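Local coordinates for protein inactive glucansucrase (Lactobacillus reuteri, PDB 5JBD) that is an inactive member of the glucansucrase family, glycoside hydrolase family 70, which belongs to the TIM-barrel clan, and binds a calcium ion, at residues A[82-87]-A[94-99]; A[758-763]-A[835-840]; A[764-767]-A[773-776]; A[771-774]-A[779-782]. All coordinates share one frame; numbering follows the deposited sequence.

In the fold
Contact 1 comes first along the chain and stands apart: it joins the turn after strand 80-81 to helix 90-101, with its centre about 29 to 30 Å from the centres of the other three. Contacts 2, 3 and 4 cluster around strand 758-767 and the loop that follows it. Contact 2 fastens the loop just before strand 841-845 to the first part of strand 758-767; contacts 3 and 4 are nested inside the excursion it closes, with centres about 19 and 20 Å from its own. Contact 3 fastens the connection between strands 758-767 and 784-791 to the end of the former, and contact 4 braces that connection internally. These two share Gln773 and Ile774, their centres only 2 Å apart. Both strands belong to a six-stranded antiparallel sheet.

Contact 1 of 4, residues A[82-87]-A[94-99]; sequences LLMYIW and AQFIKY
Phe96, on helix 90-101, pushes its ring against Leu83, Met84 and Trp87, so that a 3-10 turn with the loop after it and the helix that follows in sequence pack together through one ring. The polar part is a carbonyl over an aromatic face: Leu83 O stands above the centre of the Phe96 ring, 3.3 Å from its plane, and its nearest ring atoms include Phe96 CE1 at 3.4 Å. The aromatic part belongs to Trp87, whose five-membered ring meets the Phe96 ring obliquely, with planes at 52° and centroids 5.3 Å apart. Here Trp87 NE1 does the touching, and the two side chains run roughly perpendicular to each other. Apolar contact comes from Met84, whose CG reaches Phe96 CZ at 4.1 Å, and from Leu83, whose CB lies 4.3 Å from Phe96 CE1. Phe96 can meet all three because chi1 of 179° sets its ring anti to the backbone N, on the side of the 3-10 turn. Phe160 of helix 151-162 meets the same ring edge-to-face, and Leu136 of helix 126-147 also packs on it. At the foot of the ring, Trp87 NE1 sits 3.5 Å from Phe96 CB.

Contact 2 of 4, residues A[758-763]-A[835-840]; sequences GQEAVT and KWSAKY
Glu760 and Val762 both project from strand 758-767 onto Ala838, which opens a single 3-10 turn just ahead of strand 841-845; both strands belong to the six-stranded antiparallel sheet. The tight half of the contact is gathered around the methyl of Ala838. Val762 CG1 presses on Ala838 CB at 3.3 Å, closer than carbons normally pack, while Glu760 OE1 comes in beside the same methyl. That oxygen also grips the turn's backbone: Ala838 N donates over 2.9 Å at 157° to Glu760 OE1, which accepts through its syn lone pair. An extended chain beyond CG, with CG anti to the backbone N (chi1 -169°), lets the carboxylate span the gap. OE1 has a second hydrogen bond, with Thr790 OG1 in neighbouring strand 784-791, and Phe196 of strand 193-197 packs against both Val762 and Ala838.

The looser half is bridged by solvent, beside partly exposed Ser837 and exposed Lys839. One water donates to Glu760 OE2 and accepts from Lys839 N, so the two carboxylate oxygens divide their work, one on the turn directly and one through water. The same water hydrogen-bonds to Ser837 OG, 2.6 Å away.

Contact 3 of 4, residues A[764-767]-A[773-776]; sequences VTRT and QIHV. With SO4 (sulfate ion), chain G.
Arg766 O receives the backbone hydrogen bond from Ile774 N, 3.2 Å long with an angle of 157° at the hydrogen, the donor tilted 26° out of the carbonyl plane. The same oxygen meets Gln773 CA at 3.3 Å in a CA-H...O contact, so one carbonyl holds two successive residues of 773-776. One residue on, Thr767 and Gln773 form a single beta bridge.

Side chains then close in around this backbone link. Thr765 CG2 lies across the chain of Gln773, 3.9 Å from Gln773 CD, the two side chains meeting at about a right angle. The guanidinium of Arg766 is lined by aliphatic groups: Val776 CG2 covers one face, 3.9 Å from Arg766 NH2, and Ile774 CD1 approaches Arg766 NH1 obliquely at 3.7 Å. A bend at chi2 (71°) carries the guanidinium to them.

What fixes these groups lies further out. Arg766 NH2 makes a salt bridge to Asp192 and a hydrogen bond to Leu173 O, and NH1 binds Ser191 O; Thr765 OG1 is held by Asn783 N, and Gln773 NE2 by Thr780 OG1. Beyond Ile774, His775 hydrogen-bonds a sulfate, probably from the crystallisation liquor, through His775 N to sulfate O4 (3.0 Å) and through His775 ND1 to sulfate O1 (2.7 Å). The whole is the end of strand 758-767 meeting a later part of the long connection of a beta-hairpin, whose return strand, 784-791, is one of the two edge strands of the antiparallel sheet.

Contact 4 of 4, residues A[771-774]-A[779-782]; sequences GMQI and QTYA
Thr780 overlaps the end of Gln773, its CG2 lying 3.5 Å from Gln773 NE2 and its hydroxyl engaged with the same nitrogen. Gln773 NE2 donates to Thr780 OG1 over 3.1 Å along an almost perfectly straight line, 179° at the hydrogen, with the hydroxyl oxygen in the amide plane. In turn Thr780 OG1 donates to Ile774 O at 2.7 Å, approaching with a tilt of 29° from the plane of that carbonyl. The hydroxyl therefore serves both residues, accepting from the side-chain amide of one and donating to the carbonyl of the next. Having OG1 anti to the backbone N (chi1 -167°) turns it to face both partners.

These residues belong to the long connection of the beta-hairpin between strands 758-767 and 784-791, where 771-774 and 779-782 sit near the surface with no regular strand of their own. The CB of Tyr781, next to Thr780, points away from 771-774; its ring packs on Arg766 and Leu173, and its hydroxyl hydrogen-bonds to Glu172 O. One residue later the chain comes back to the amide. Ala782 turns its methyl to Gln773, with CB 3.8 Å from Gln773 NE2 and 4.1 Å from Gln773 OE1.

Contact 1 of 4, residues A[82-87]-A[94-99]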
loop_
_atom_site.group_PDB
_atom_site.type_symbol
_atom_site.label_atom_id
_atom_site.label_comp_id
_atom_site.label_asym_id
_atom_site.label_seq_id
_atom_site.Cartn_x
_atom_site.Cartn_y
_atom_site.Cartn_z
ATOM N N LEU A 82 -0.660 37.746 -0.528
ATOM C CA LEU A 82 -0.030 38.315 0.664
ATOM C C LEU A 82 1.459 38.633 0.440
ATOM O O LEU A 82 1.978 39.610 1.001
ATOM C CB LEU A 82 -0.244 37.405 1.878
ATOM C CG LEU A 82 -1.652 37.414 2.501
ATOM C CD1 LEU A 82 -1.908 36.195 3.381
ATOM C CD2 LEU A 82 -1.878 38.693 3.287
ATOM N N LEU A 83 2.132 37.853 -0.417
ATOM C CA LEU A 83 3.564 38.054 -0.698
ATOM C C LEU A 83 3.931 39.336 -1.433
ATOM O O LEU A 83 5.121 39.635 -1.552
ATOM C CB LEU A 83 4.161 36.845 -1.446
ATOM C CG LEU A 83 4.539 35.694 -0.516
ATOM C CD1 LEU A 83 4.680 34.399 -1.313
ATOM C CD2 LEU A 83 5.793 36.004 0.300
ATOM N N MET A 84 2.944 40.074 -1.941
ATOM C CA MET A 84 3.158 41.457 -2.407
ATOM C C MET A 84 3.352 42.461 -1.261
ATOM O O MET A 84 3.877 43.562 -1.503
ATOM C CB MET A 84 1.958 41.949 -3.234
ATOM C CG MET A 84 1.951 41.480 -4.665
ATOM S SD MET A 84 0.385 41.872 -5.445
ATOM C CE MET A 84 0.491 43.654 -5.615
ATOM N N TYR A 85 2.868 42.105 -0.061
ATOM C CA TYR A 85 2.812 43.008 1.103
ATOM C C TYR A 85 3.592 42.549 2.338
ATOM O O TYR A 85 4.042 43.401 3.107
ATOM C CB TYR A 85 1.356 43.201 1.542
ATOM C CG TYR A 85 0.453 43.816 0.495
ATOM C CD1 TYR A 85 0.285 45.195 0.398
ATOM C CD2 TYR A 85 -0.263 43.010 -0.382
ATOM C CE1 TYR A 85 -0.566 45.746 -0.554
ATOM C CE2 TYR A 85 -1.114 43.552 -1.342
ATOM C CZ TYR A 85 -1.266 44.918 -1.422
ATOM O OH TYR A 85 -2.088 45.472 -2.381
ATOM N N ILE A 86 3.698 41.229 2.569
ATOM C CA ILE A 86 4.367 40.681 3.756
ATOM C C ILE A 86 5.319 39.545 3.404
ATOM O O ILE A 86 5.115 38.826 2.419
ATOM C CB ILE A 86 3.363 40.179 4.825
ATOM C CG1 ILE A 86 2.457 39.061 4.287
ATOM C CG2 ILE A 86 2.505 41.330 5.325
ATOM C CD1 ILE A 86 1.627 38.391 5.357
ATOM N N TRP A 87 6.358 39.390 4.230
ATOM C CA TRP A 87 7.414 38.382 4.034
ATOM C C TRP A 87 7.901 37.878 5.397
ATOM O O TRP A 87 7.806 38.601 6.386
ATOM C CB TRP A 87 8.593 38.973 3.251
ATOM C CG TRP A 87 8.150 39.639 1.992
ATOM C CD1 TRP A 87 8.017 39.060 0.776
ATOM C CD2 TRP A 87 7.731 40.997 1.841
ATOM N NE1 TRP A 87 7.558 39.969 -0.135
ATOM C CE2 TRP A 87 7.371 41.172 0.490
ATOM C CE3 TRP A 87 7.622 42.080 2.716
ATOM C CZ2 TRP A 87 6.905 42.388 -0.015
ATOM C CZ3 TRP A 87 7.165 43.300 2.218
ATOM C CH2 TRP A 87 6.814 43.445 0.859
ATOM N N ALA A 94 13.662 41.066 -0.121
ATOM C CA ALA A 94 14.617 41.453 -1.161
ATOM C C ALA A 94 14.601 40.433 -2.297
ATOM O O ALA A 94 14.652 40.826 -3.461
ATOM C CB ALA A 94 16.017 41.624 -0.587
ATOM N N GLN A 95 14.469 39.143 -1.967
ATOM C CA GLN A 95 14.318 38.102 -2.999
ATOM C C GLN A 95 13.062 38.279 -3.848
ATOM O O GLN A 95 13.113 38.124 -5.071
ATOM C CB GLN A 95 14.287 36.700 -2.404
ATOM C CG GLN A 95 15.600 36.167 -1.850
ATOM C CD GLN A 95 15.402 34.799 -1.228
ATOM O OE1 GLN A 95 14.936 33.877 -1.888
ATOM N NE2 GLN A 95 15.719 34.671 0.056
ATOM N N PHE A 96 11.945 38.617 -3.203
ATOM C CA PHE A 96 10.694 38.883 -3.922
ATOM C C PHE A 96 10.865 40.005 -4.937
ATOM O O PHE A 96 10.466 39.867 -6.095
ATOM C CB PHE A 96 9.566 39.219 -2.947
ATOM C CG PHE A 96 8.264 39.534 -3.616
ATOM C CD1 PHE A 96 7.418 38.507 -4.031
ATOM C CD2 PHE A 96 7.868 40.845 -3.821
ATOM C CE1 PHE A 96 6.212 38.785 -4.647
ATOM C CE2 PHE A 96 6.662 41.134 -4.448
ATOM C CZ PHE A 96 5.833 40.101 -4.859
ATOM N N ILE A 97 11.474 41.101 -4.500
ATOM C CA ILE A 97 11.699 42.275 -5.354
ATOM C C ILE A 97 12.574 41.911 -6.559
ATOM O O ILE A 97 12.199 42.180 -7.709
ATOM C CB ILE A 97 12.289 43.466 -4.540
ATOM C CG1 ILE A 97 11.245 43.981 -3.531
ATOM C CG2 ILE A 97 12.723 44.612 -5.457
ATOM C CD1 ILE A 97 11.807 44.841 -2.412
ATOM N N LYS A 98 13.717 41.288 -6.280
ATOM C CA LYS A 98 14.637 40.777 -7.309
ATOM C C LYS A 98 13.964 39.842 -8.309
ATOM O O LYS A 98 14.111 40.013 -9.515
ATOM C CB LYS A 98 15.803 40.010 -6.664
ATOM C CG LYS A 98 16.893 40.875 -6.050
ATOM C CD LYS A 98 18.171 40.064 -5.758
ATOM C CE LYS A 98 19.122 39.735 -6.900
ATOM N NZ LYS A 98 20.540 39.579 -6.451
ATOM N N TYR A 99 13.242 38.852 -7.789
ATOM C CA TYR A 99 12.573 37.855 -8.624
ATOM C C TYR A 99 11.550 38.505 -9.569
ATOM O O TYR A 99 11.592 38.284 -10.794
ATOM C CB TYR A 99 11.911 36.763 -7.772
ATOM C CG TYR A 99 11.310 35.652 -8.616
ATOM C CD1 TYR A 99 10.016 35.764 -9.130
ATOM C CD2 TYR A 99 12.046 34.529 -8.953
ATOM C CE1 TYR A 99 9.470 34.783 -9.942
ATOM C CE2 TYR A 99 11.498 33.526 -9.749
ATOM C CZ TYR A 99 10.219 33.664 -10.247
ATOM O OH TYR A 99 9.667 32.691 -11.045
#

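Contact 2 of 4, residues A[758-763]-A[835-840]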
loop_
_atom_site.group_PDB
_atom_site.type_symbol
_atom_site.label_atom_id
_atom_site.label_comp_id
_atom_site.label_asym_id
_atom_site.label_seq_id
_atom_site.Cartn_x
_atom_site.Cartn_y
_atom_site.Cartn_z
ATOM N N GLY A 758 -8.695 19.372 2.153
ATOM C CA GLY A 758 -8.802 20.387 3.204
ATOM C C GLY A 758 -7.552 20.520 4.063
ATOM O O GLY A 758 -7.096 19.537 4.654
ATOM N N GLN A 759 -7.012 21.737 4.135
ATOM C CA GLN A 759 -5.879 22.045 5.003
ATOM C C GLN A 759 -6.330 22.384 6.417
ATOM O O GLN A 759 -7.441 22.904 6.637
ATOM C CB GLN A 759 -5.047 23.207 4.471
ATOM C CG GLN A 759 -4.126 22.825 3.334
ATOM C CD GLN A 759 -3.383 24.015 2.755
ATOM O OE1 GLN A 759 -3.964 24.829 2.036
ATOM N NE2 GLN A 759 -2.099 24.131 3.078
ATOM N N GLU A 760 -5.442 22.088 7.363
ATOM C CA GLU A 760 -5.681 22.302 8.776
ATOM C C GLU A 760 -4.374 22.749 9.419
ATOM O O GLU A 760 -3.310 22.246 9.067
ATOM C CB GLU A 760 -6.180 21.001 9.411
ATOM C CG GLU A 760 -6.717 21.136 10.833
ATOM C CD GLU A 760 -7.193 19.821 11.434
ATOM O OE1 GLU A 760 -7.131 18.755 10.761
ATOM O OE2 GLU A 760 -7.625 19.855 12.607
ATOM N N ALA A 761 -4.448 23.700 10.348
ATOM C CA ALA A 761 -3.271 24.080 11.121
ATOM C C ALA A 761 -3.057 23.016 12.188
ATOM O O ALA A 761 -3.893 22.833 13.079
ATOM C CB ALA A 761 -3.420 25.460 11.748
ATOM N N VAL A 762 -1.948 22.303 12.073
ATOM C CA VAL A 762 -1.550 21.296 13.069
ATOM C C VAL A 762 -0.187 21.667 13.632
ATOM O O VAL A 762 0.594 22.332 12.955
ATOM C CB VAL A 762 -1.495 19.874 12.465
ATOM C CG1 VAL A 762 -2.900 19.347 12.247
ATOM C CG2 VAL A 762 -0.712 19.833 11.159
ATOM N N THR A 763 0.086 21.258 14.866
ATOM C CA THR A 763 1.390 21.456 15.469
ATOM C C THR A 763 2.196 20.168 15.265
ATOM O O THR A 763 1.727 19.074 15.632
ATOM C CB THR A 763 1.259 21.822 16.945
ATOM O OG1 THR A 763 0.443 22.998 17.069
ATOM C CG2 THR A 763 2.626 22.102 17.553
ATOM N N LYS A 835 -16.309 12.921 8.757
ATOM C CA LYS A 835 -15.250 13.650 8.084
ATOM C C LYS A 835 -13.945 13.422 8.829
ATOM O O LYS A 835 -13.919 13.563 10.040
ATOM C CB LYS A 835 -15.591 15.135 8.111
ATOM C CG LYS A 835 -14.592 16.025 7.393
ATOM C CD LYS A 835 -15.078 17.477 7.259
ATOM C CE LYS A 835 -16.086 17.689 6.125
ATOM N NZ LYS A 835 -15.804 16.958 4.836
ATOM N N TRP A 836 -12.879 13.063 8.113
ATOM C CA TRP A 836 -11.550 12.872 8.719
ATOM C C TRP A 836 -10.900 14.228 8.961
ATOM O O TRP A 836 -11.090 15.160 8.188
ATOM C CB TRP A 836 -10.637 11.982 7.838
ATOM C CG TRP A 836 -11.169 10.586 7.684
ATOM C CD1 TRP A 836 -11.925 10.103 6.655
ATOM C CD2 TRP A 836 -11.017 9.509 8.611
ATOM N NE1 TRP A 836 -12.262 8.793 6.889
ATOM C CE2 TRP A 836 -11.713 8.397 8.078
ATOM C CE3 TRP A 836 -10.370 9.378 9.843
ATOM C CZ2 TRP A 836 -11.760 7.152 8.736
ATOM C CZ3 TRP A 836 -10.417 8.140 10.505
ATOM C CH2 TRP A 836 -11.111 7.048 9.950
ATOM N N SER A 837 -10.139 14.328 10.041
ATOM C CA SER A 837 -9.313 15.500 10.326
ATOM C C SER A 837 -8.163 15.063 11.251
ATOM O O SER A 837 -8.090 13.888 11.625
ATOM C CB SER A 837 -10.159 16.615 10.946
ATOM O OG SER A 837 -10.520 16.314 12.280
ATOM N N ALA A 838 -7.281 16.000 11.616
ATOM C CA ALA A 838 -6.029 15.676 12.311
ATOM C C ALA A 838 -6.215 14.995 13.660
ATOM O O ALA A 838 -5.378 14.175 14.063
ATOM C CB ALA A 838 -5.178 16.922 12.482
ATOM N N LYS A 839 -7.309 15.311 14.354
ATOM C CA LYS A 839 -7.566 14.697 15.655
ATOM C C LYS A 839 -7.649 13.166 15.601
ATOM O O LYS A 839 -7.424 12.524 16.620
ATOM C CB LYS A 839 -8.814 15.285 16.323
ATOM C CG LYS A 839 -10.144 14.889 15.717
ATOM C CD LYS A 839 -11.269 15.661 16.403
ATOM C CE LYS A 839 -12.634 15.215 15.912
ATOM N NZ LYS A 839 -13.722 16.088 16.440
ATOM N N TYR A 840 -7.946 12.601 14.421
ATOM C CA TYR A 840 -7.979 11.153 14.205
ATOM C C TYR A 840 -6.717 10.581 13.532
ATOM O O TYR A 840 -6.736 9.426 13.063
ATOM C CB TYR A 840 -9.216 10.786 13.364
ATOM C CG TYR A 840 -10.537 11.063 14.025
ATOM C CD1 TYR A 840 -10.794 10.632 15.331
ATOM C CD2 TYR A 840 -11.550 11.753 13.353
ATOM C CE1 TYR A 840 -12.004 10.887 15.937
ATOM C CE2 TYR A 840 -12.769 12.015 13.960
ATOM C CZ TYR A 840 -12.992 11.579 15.246
ATOM O OH TYR A 840 -14.195 11.825 15.869
HETATM O O HOH W 1 -8.848 17.697 13.754
#

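Contact 3 of 4, residues A[764-767]-A[773-776]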
loop_
_atom_site.group_PDB
_atom_site.type_symbol
_atom_site.label_atom_id
_atom_site.label_comp_id
_atom_site.label_asym_id
_atom_site.label_seq_id
_atom_site.Cartn_x
_atom_site.Cartn_y
_atom_site.Cartn_z
ATOM N N VAL A 764 3.392 20.292 14.675
ATOM C CA VAL A 764 4.174 19.113 14.255
ATOM C C VAL A 764 5.647 19.092 14.661
ATOM O O VAL A 764 6.238 20.114 15.000
ATOM C CB VAL A 764 4.113 18.905 12.724
ATOM C CG1 VAL A 764 2.671 18.948 12.226
ATOM C CG2 VAL A 764 4.980 19.910 11.970
ATOM N N THR A 765 6.227 17.890 14.599
ATOM C CA THR A 765 7.641 17.659 14.907
ATOM C C THR A 765 8.194 16.681 13.873
ATOM O O THR A 765 7.522 15.708 13.498
ATOM C CB THR A 765 7.807 17.092 16.329
ATOM O OG1 THR A 765 7.398 18.083 17.275
ATOM C CG2 THR A 765 9.251 16.691 16.622
ATOM N N ARG A 766 9.415 16.950 13.416
ATOM C CA ARG A 766 10.068 16.144 12.381
ATOM C C ARG A 766 10.557 14.830 13.005
ATOM O O ARG A 766 11.387 14.855 13.897
ATOM C CB ARG A 766 11.271 16.914 11.805
ATOM C CG ARG A 766 12.031 16.216 10.686
ATOM C CD ARG A 766 11.228 16.171 9.406
ATOM N NE ARG A 766 11.987 15.509 8.344
ATOM C CZ ARG A 766 12.143 14.186 8.216
ATOM N NH1 ARG A 766 11.600 13.347 9.100
ATOM N NH2 ARG A 766 12.865 13.696 7.197
ATOM N N THR A 767 10.067 13.701 12.493
ATOM C CA THR A 767 10.392 12.391 13.064
ATOM C C THR A 767 10.762 11.343 12.028
ATOM O O THR A 767 10.525 11.520 10.827
ATOM C CB THR A 767 9.202 11.819 13.865
ATOM O OG1 THR A 767 8.123 11.493 12.979
ATOM C CG2 THR A 767 8.733 12.803 14.927
ATOM N N GLN A 773 11.815 12.039 17.219
ATOM C CA GLN A 773 12.400 13.205 16.585
ATOM C C GLN A 773 13.785 12.878 16.032
ATOM O O GLN A 773 14.586 12.226 16.719
ATOM C CB GLN A 773 12.494 14.378 17.575
ATOM C CG GLN A 773 12.968 15.668 16.917
ATOM C CD GLN A 773 12.909 16.895 17.809
ATOM O OE1 GLN A 773 12.476 16.835 18.960
ATOM N NE2 GLN A 773 13.360 18.026 17.266
ATOM N N ILE A 774 14.055 13.321 14.799
ATOM C CA ILE A 774 15.397 13.215 14.203
ATOM C C ILE A 774 15.933 14.554 13.711
ATOM O O ILE A 774 15.179 15.525 13.556
ATOM C CB ILE A 774 15.449 12.214 13.023
ATOM C CG1 ILE A 774 14.452 12.606 11.921
ATOM C CG2 ILE A 774 15.176 10.800 13.532
ATOM C CD1 ILE A 774 14.634 11.855 10.618
ATOM N N HIS A 775 17.246 14.575 13.481
ATOM C CA HIS A 775 17.925 15.643 12.765
ATOM C C HIS A 775 18.238 15.155 11.353
ATOM O O HIS A 775 18.453 13.960 11.147
ATOM C CB HIS A 775 19.222 16.046 13.487
ATOM C CG HIS A 775 18.994 16.832 14.737
ATOM N ND1 HIS A 775 18.501 16.265 15.892
ATOM C CD2 HIS A 775 19.201 18.140 15.018
ATOM C CE1 HIS A 775 18.408 17.192 16.831
ATOM N NE2 HIS A 775 18.815 18.340 16.320
ATOM N N VAL A 776 18.238 16.071 10.388
ATOM C CA VAL A 776 18.662 15.780 9.014
ATOM C C VAL A 776 19.694 16.837 8.640
ATOM O O VAL A 776 19.394 18.038 8.699
ATOM C CB VAL A 776 17.480 15.820 8.030
ATOM C CG1 VAL A 776 17.928 15.431 6.625
ATOM C CG2 VAL A 776 16.361 14.892 8.497
HETATM S S SO4 G . 19.385 12.503 15.611
HETATM O O1 SO4 G . 18.621 13.630 16.187
HETATM O O2 SO4 G . 20.819 12.861 15.487
HETATM O O3 SO4 G . 19.225 11.365 16.536
HETATM O O4 SO4 G . 18.847 12.160 14.273
#

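Contact 4 of 4, residues A[771-774]-A[779-782]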
loop_
_atom_site.group_PDB
_atom_site.type_symbol
_atom_site.label_atom_id
_atom_site.label_comp_id
_atom_site.label_asym_id
_atom_site.label_seq_id
_atom_site.Cartn_x
_atom_site.Cartn_y
_atom_site.Cartn_z
ATOM N N GLY A 771 7.947 7.945 14.893
ATOM C CA GLY A 771 7.542 9.162 15.611
ATOM C C GLY A 771 8.562 9.683 16.617
ATOM O O GLY A 771 8.226 10.474 17.484
ATOM N N MET A 772 9.815 9.256 16.495
ATOM C CA MET A 772 10.891 9.801 17.305
ATOM C C MET A 772 11.539 10.938 16.525
ATOM O O MET A 772 11.802 10.803 15.335
ATOM C CB MET A 772 11.929 8.722 17.626
ATOM C CG MET A 772 11.355 7.553 18.424
ATOM S SD MET A 772 10.647 8.033 20.032
ATOM C CE MET A 772 9.120 7.082 20.055
ATOM N N GLN A 773 11.815 12.039 17.219
ATOM C CA GLN A 773 12.400 13.205 16.585
ATOM C C GLN A 773 13.785 12.878 16.032
ATOM O O GLN A 773 14.586 12.226 16.719
ATOM C CB GLN A 773 12.494 14.378 17.575
ATOM C CG GLN A 773 12.968 15.668 16.917
ATOM C CD GLN A 773 12.909 16.895 17.809
ATOM O OE1 GLN A 773 12.476 16.835 18.960
ATOM N NE2 GLN A 773 13.360 18.026 17.266
ATOM N N ILE A 774 14.055 13.321 14.799
ATOM C CA ILE A 774 15.397 13.215 14.203
ATOM C C ILE A 774 15.933 14.554 13.711
ATOM O O ILE A 774 15.179 15.525 13.556
ATOM C CB ILE A 774 15.449 12.214 13.023
ATOM C CG1 ILE A 774 14.452 12.606 11.921
ATOM C CG2 ILE A 774 15.176 10.800 13.532
ATOM C CD1 ILE A 774 14.634 11.855 10.618
ATOM N N GLN A 779 19.924 19.526 11.209
ATOM C CA GLN A 779 18.766 20.414 11.362
ATOM C C GLN A 779 17.524 19.635 11.755
ATOM O O GLN A 779 17.371 18.462 11.397
ATOM C CB GLN A 779 18.478 21.155 10.060
ATOM C CG GLN A 779 19.582 22.094 9.587
ATOM C CD GLN A 779 19.675 23.365 10.431
ATOM O OE1 GLN A 779 20.580 23.521 11.262
ATOM N NE2 GLN A 779 18.732 24.281 10.222
ATOM N N THR A 780 16.639 20.295 12.494
ATOM C CA THR A 780 15.368 19.695 12.896
ATOM C C THR A 780 14.311 20.775 13.121
ATOM O O THR A 780 14.606 21.973 13.031
ATOM C CB THR A 780 15.541 18.822 14.168
ATOM O OG1 THR A 780 14.373 18.008 14.365
ATOM C CG2 THR A 780 15.805 19.673 15.423
ATOM N N TYR A 781 13.085 20.338 13.402
ATOM C CA TYR A 781 12.039 21.227 13.929
ATOM C C TYR A 781 11.059 20.473 14.819
ATOM O O TYR A 781 10.817 19.291 14.605
ATOM C CB TYR A 781 11.297 21.960 12.808
ATOM C CG TYR A 781 10.788 21.122 11.664
ATOM C CD1 TYR A 781 9.519 20.550 11.704
ATOM C CD2 TYR A 781 11.547 20.950 10.509
ATOM C CE1 TYR A 781 9.034 19.801 10.636
ATOM C CE2 TYR A 781 11.071 20.204 9.429
ATOM C CZ TYR A 781 9.814 19.634 9.493
ATOM O OH TYR A 781 9.342 18.891 8.431
ATOM N N ALA A 782 10.528 21.175 15.825
ATOM C CA ALA A 782 9.564 20.614 16.775
ATOM C C ALA A 782 8.510 21.646 17.132
ATOM O O ALA A 782 8.811 22.845 17.223
ATOM C CB ALA A 782 10.276 20.149 18.043
#